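Local coordinates for variant surface glycoprotein MITAT 1.1 (Trypanosoma brucei brucei, PDB 5LY9), which forms, with many identical copies, the dense surface coat of the parasite, whose antigenic switching lets the trypanosome evade the host immune response, at residues A[133-137]-A[138-142]; A[353-356]-A[357-361]. One frame throughout, in Å; residues are numbered along the deposited sequence.

Contact 1: residues A[133-137]-A[138-142]; sequences ATRRE and TKLDD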
loop_
_atom_site.group_PDB
_atom_site.type_symbol
_atom_site.label_atom_id
_atom_site.label_comp_id
_atom_site.label_asym_id
_atom_site.label_seq_id
_atom_site.Cartn_x
_atom_site.Cartn_y
_atom_site.Cartn_z
ATOM N N ALA A 133 32.513 -12.970 11.430
ATOM C CA ALA A 133 32.232 -12.500 10.106
ATOM C C ALA A 133 32.786 -11.122 9.958
ATOM O O ALA A 133 32.830 -10.356 10.937
ATOM C CB ALA A 133 30.707 -12.466 9.928
ATOM N N THR A 134 33.220 -10.785 8.754
ATOM C CA THR A 134 33.780 -9.504 8.473
ATOM C C THR A 134 32.842 -8.671 7.699
ATOM O O THR A 134 32.373 -9.098 6.599
ATOM C CB THR A 134 35.059 -9.668 7.637
ATOM O OG1 THR A 134 35.959 -10.508 8.372
ATOM C CG2 THR A 134 35.757 -8.314 7.335
ATOM N N ARG A 135 32.515 -7.485 8.216
ATOM C CA ARG A 135 31.672 -6.598 7.453
ATOM C C ARG A 135 32.520 -5.793 6.546
ATOM O O ARG A 135 33.536 -5.184 6.964
ATOM C CB ARG A 135 30.886 -5.597 8.324
ATOM C CG ARG A 135 29.976 -4.784 7.391
ATOM C CD ARG A 135 28.837 -4.171 8.080
ATOM N NE ARG A 135 27.852 -5.132 8.477
ATOM C CZ ARG A 135 26.826 -5.499 7.716
ATOM N NH1 ARG A 135 26.758 -5.120 6.453
ATOM N NH2 ARG A 135 25.908 -6.265 8.231
ATOM N N ARG A 136 32.124 -5.748 5.286
ATOM C CA ARG A 136 32.669 -4.820 4.304
ATOM C C ARG A 136 31.517 -4.110 3.632
ATOM O O ARG A 136 30.829 -4.712 2.802
ATOM C CB ARG A 136 33.520 -5.560 3.271
ATOM C CG ARG A 136 34.555 -6.509 3.861
ATOM C CD ARG A 136 35.526 -7.045 2.789
ATOM N NE ARG A 136 36.607 -7.842 3.393
ATOM C CZ ARG A 136 36.460 -9.080 3.866
ATOM N NH1 ARG A 136 35.291 -9.725 3.823
ATOM N NH2 ARG A 136 37.499 -9.676 4.428
ATOM N N GLU A 137 31.278 -2.858 3.999
ATOM C CA GLU A 137 30.127 -2.105 3.471
ATOM C C GLU A 137 28.861 -2.868 3.767
ATOM O O GLU A 137 28.564 -3.173 4.928
ATOM C CB GLU A 137 30.279 -1.866 1.975
ATOM C CG GLU A 137 31.655 -1.516 1.541
ATOM C CD GLU A 137 32.057 -0.223 2.056
ATOM O OE1 GLU A 137 31.180 0.674 1.976
ATOM O OE2 GLU A 137 33.238 -0.112 2.513
ATOM N N THR A 138 28.126 -3.288 2.737
ATOM C CA THR A 138 26.825 -3.931 2.959
ATOM C C THR A 138 26.912 -5.449 3.088
ATOM O O THR A 138 25.920 -6.080 3.332
ATOM C CB THR A 138 25.904 -3.629 1.793
ATOM O OG1 THR A 138 26.531 -4.037 0.571
ATOM C CG2 THR A 138 25.554 -2.167 1.808
ATOM N N LYS A 139 28.094 -6.002 2.972
ATOM C CA LYS A 139 28.348 -7.438 2.966
ATOM C C LYS A 139 28.851 -7.933 4.336
ATOM O O LYS A 139 29.632 -7.235 5.004
ATOM C CB LYS A 139 29.452 -7.762 1.979
ATOM C CG LYS A 139 29.148 -7.426 0.539
ATOM C CD LYS A 139 30.372 -7.564 -0.342
ATOM C CE LYS A 139 31.598 -6.705 -0.072
ATOM N NZ LYS A 139 31.300 -5.368 -0.481
ATOM N N LEU A 140 28.439 -9.135 4.709
ATOM C CA LEU A 140 29.032 -9.848 5.808
ATOM C C LEU A 140 29.641 -11.063 5.187
ATOM O O LEU A 140 28.975 -11.883 4.617
ATOM C CB LEU A 140 27.977 -10.297 6.849
ATOM C CG LEU A 140 27.651 -9.355 7.940
ATOM C CD1 LEU A 140 26.508 -9.983 8.790
ATOM C CD2 LEU A 140 28.859 -9.001 8.789
ATOM N N ASP A 141 30.960 -11.148 5.320
ATOM C CA ASP A 141 31.775 -11.984 4.448
ATOM C C ASP A 141 31.364 -11.859 2.991
ATOM O O ASP A 141 31.451 -10.790 2.368
ATOM C CB ASP A 141 31.717 -13.397 4.961
ATOM C CG ASP A 141 32.480 -13.586 6.306
ATOM O OD1 ASP A 141 33.509 -12.889 6.705
ATOM O OD2 ASP A 141 31.999 -14.509 6.938
ATOM N N ASP A 142 30.942 -12.920 2.402
ATOM C CA ASP A 142 30.620 -12.759 0.997
ATOM C C ASP A 142 29.128 -12.558 0.763
ATOM O O ASP A 142 28.722 -12.634 -0.359
ATOM C CB ASP A 142 31.139 -13.955 0.220
ATOM C CG ASP A 142 30.616 -15.274 0.716
ATOM O OD1 ASP A 142 30.189 -15.374 1.898
ATOM O OD2 ASP A 142 30.684 -16.268 -0.094
HETATM O O HOH W 1 32.615 -8.939 3.676
HETATM O O HOH W 2 35.331 -13.089 8.461
HETATM O O HOH W 3 35.393 -12.117 5.013
#
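D141 OD1 is gripped by three donors: the backbone N of T134, 3.0 Å away on a nearly straight bond (165°), and two waters. The amide comes in from above the carboxylate plane, tilted 57° out of it. One water passes on to T134 OG1 and the other to R136 NH1, so arginine and aspartate meet through solvent, their charged atoms not in contact. All this closes the open end of a tight β-hairpin, strands 135-136 and 139-140 joined by a type II' turn from R136 to K139, with E137 and T138 at the corners. R136 and K139 form the hydrogen-bonded pair, R136 N to K139 O at 2.9 Å and K139 N to R136 O at 3.0 Å; D141 N to T134 O, at 2.8 Å, adds the next rung. A third water accepts a hydrogen bond from R136 NH1 and donates to T134 O and D141 O.

The side chains of the non-hydrogen-bonded pair R135 and L140 lie on the opposite face from those of R136 and K139. Here the guanidinium lays one face over L140 CG, with NH2 3.6 Å from that carbon, while in its own plane NH1 bonds E137 O. NE also makes a salt bridge to E113 and NH2 a hydrogen bond to C145 O, and these fix its rotation over the leucine. L140 also packs against A133 and, with A133 and D141, touches W11, joining the hairpin to helix 8-21. R136 stays extended from CG to NE, its guanidinium lying against T134: the methyl CG2 sits 3.5 Å above the guanidinium plane, over its centre.

Contact 2: residues A[353-356]-A[357-361]; sequences YEMI and AAQNV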
loop_
_atom_site.group_PDB
_atom_site.type_symbol
_atom_site.label_atom_id
_atom_site.label_comp_id
_atom_site.label_asym_id
_atom_site.label_seq_id
_atom_site.Cartn_x
_atom_site.Cartn_y
_atom_site.Cartn_z
ATOM N N TYR A 353 -17.576 14.850 -28.657
ATOM C CA TYR A 353 -18.543 14.138 -29.558
ATOM C C TYR A 353 -19.903 13.978 -28.958
ATOM O O TYR A 353 -20.813 13.930 -29.753
ATOM C CB TYR A 353 -18.058 12.767 -30.068
ATOM C CG TYR A 353 -17.134 12.875 -31.229
ATOM C CD1 TYR A 353 -17.589 13.284 -32.483
ATOM C CD2 TYR A 353 -15.792 12.579 -31.100
ATOM C CE1 TYR A 353 -16.715 13.389 -33.544
ATOM C CE2 TYR A 353 -14.909 12.732 -32.136
ATOM C CZ TYR A 353 -15.381 13.093 -33.379
ATOM O OH TYR A 353 -14.504 13.169 -34.427
ATOM N N GLU A 354 -20.066 13.856 -27.642
ATOM C CA GLU A 354 -21.420 13.856 -27.037
ATOM C C GLU A 354 -22.162 15.243 -27.334
ATOM O O GLU A 354 -23.426 15.305 -27.491
ATOM C CB GLU A 354 -21.425 13.555 -25.547
ATOM C CG GLU A 354 -21.052 12.120 -25.065
ATOM C CD GLU A 354 -21.034 11.913 -23.484
ATOM O OE1 GLU A 354 -21.179 12.894 -22.678
ATOM O OE2 GLU A 354 -20.813 10.722 -23.026
ATOM N N MET A 355 -21.423 16.338 -27.361
ATOM C CA MET A 355 -21.999 17.629 -27.651
ATOM C C MET A 355 -22.418 17.640 -29.103
ATOM O O MET A 355 -23.548 18.019 -29.432
ATOM C CB MET A 355 -21.010 18.792 -27.416
ATOM C CG MET A 355 -21.684 20.154 -27.523
ATOM S SD MET A 355 -20.542 21.471 -27.069
ATOM C CE MET A 355 -19.324 21.312 -28.290
ATOM N N ILE A 356 -21.529 17.201 -29.963
ATOM C CA ILE A 356 -21.775 17.146 -31.399
ATOM C C ILE A 356 -22.968 16.278 -31.709
ATOM O O ILE A 356 -23.812 16.655 -32.575
ATOM C CB ILE A 356 -20.543 16.660 -32.165
ATOM C CG1 ILE A 356 -19.476 17.745 -32.187
ATOM C CG2 ILE A 356 -20.939 16.241 -33.599
ATOM C CD1 ILE A 356 -18.101 17.278 -32.619
ATOM N N ALA A 357 -23.094 15.180 -30.990
ATOM C CA ALA A 357 -24.216 14.250 -31.199
ATOM C C ALA A 357 -25.547 14.891 -30.802
ATOM O O ALA A 357 -26.608 14.638 -31.460
ATOM C CB ALA A 357 -24.019 12.985 -30.357
ATOM N N ALA A 358 -25.523 15.657 -29.700
ATOM C CA ALA A 358 -26.729 16.394 -29.292
ATOM C C ALA A 358 -27.069 17.443 -30.333
ATOM O O ALA A 358 -28.249 17.577 -30.677
ATOM C CB ALA A 358 -26.599 17.027 -27.897
ATOM N N GLN A 359 -26.069 18.178 -30.827
ATOM C CA GLN A 359 -26.302 19.184 -31.800
ATOM C C GLN A 359 -26.948 18.585 -33.031
ATOM O O GLN A 359 -27.820 19.222 -33.645
ATOM C CB GLN A 359 -25.004 19.916 -32.191
ATOM C CG GLN A 359 -24.498 20.787 -31.045
ATOM C CD GLN A 359 -23.130 21.451 -31.206
ATOM O OE1 GLN A 359 -22.144 20.846 -31.690
ATOM N NE2 GLN A 359 -23.048 22.704 -30.715
ATOM N N ASN A 360 -26.518 17.380 -33.390
ATOM C CA ASN A 360 -27.036 16.638 -34.554
ATOM C C ASN A 360 -28.542 16.449 -34.465
ATOM O O ASN A 360 -29.251 16.644 -35.441
ATOM C CB ASN A 360 -26.361 15.224 -34.646
ATOM C CG ASN A 360 -26.770 14.440 -35.904
ATOM O OD1 ASN A 360 -26.862 15.038 -36.989
ATOM N ND2 ASN A 360 -27.013 13.092 -35.784
ATOM N N VAL A 361 -29.014 16.023 -33.293
ATOM C CA VAL A 361 -30.427 15.824 -33.046
ATOM C C VAL A 361 -31.206 17.114 -33.170
ATOM O O VAL A 361 -32.213 17.164 -33.833
ATOM C CB VAL A 361 -30.694 15.183 -31.694
ATOM C CG1 VAL A 361 -32.191 15.158 -31.375
ATOM C CG2 VAL A 361 -30.104 13.797 -31.667
#
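Q359 folds back on the turn of helix before it, bringing its side-chain carbons against the carbonyl of M355: CG lies 3.3 Å from M355 O. Its CG stands anti to its own carbonyl carbon (chi1 -70°) and the chain runs extended beyond CG, which carries the amide past that carbonyl to a place between M355 and I356. There Q359 CD comes 4.2 Å from M355 CG, and Q359 OE1 lies 4.1 Å from I356 CG1. These are loose van der Waals contacts, with the glutamine slanting across both neighbours.

M355 leaves the same side of the helix one turn earlier, but with CG anti to the backbone N (chi1 -171°) its chain runs straight out to SD before bending at the terminal methyl, and it packs against T66 of the second subunit. I356 packs against I328 of its own chain. The main chain underneath is regular α-helix: Q359 N reaches M355 O at 2.9 Å, and N360 N reaches I356 O at 2.9 Å. Small A357 and A358 tuck their methyls near carbonyls one turn back, A357 CB lying 3.4 Å from Y353 O.

Different faces serve different partners. Y353 packs on I51, A54 and K55 of helix 24-55, while E354 makes a salt bridge to R69 of the second subunit and A358 and Q359 touch its L62. About two turns of helix 343-367 thus meet both their own chain and its partner, as expected of the helical, dimeric N-terminal domain of an A-type variant surface glycoprotein.

Overall arrangement
Contacts 1 and 2 sit on opposite sides of the chain's centre, their own centres 70 Å apart and their nearest atoms about 54 Å apart, so neither touches the other. Contact 1 is a hairpin against helix 8-21, towards one end of the elongated molecule; contact 2 lies on the final helix, 343-367, towards the other. The long helix 62-114 runs much of the way between the two ends: E113, near the end of this chain's own copy, pairs with R135 of contact 1, whereas L62 and R69, near the start of the second subunit's copy, meet contact 2. No other subunit touches contact 1; only contact 2 belongs to the dimer interface.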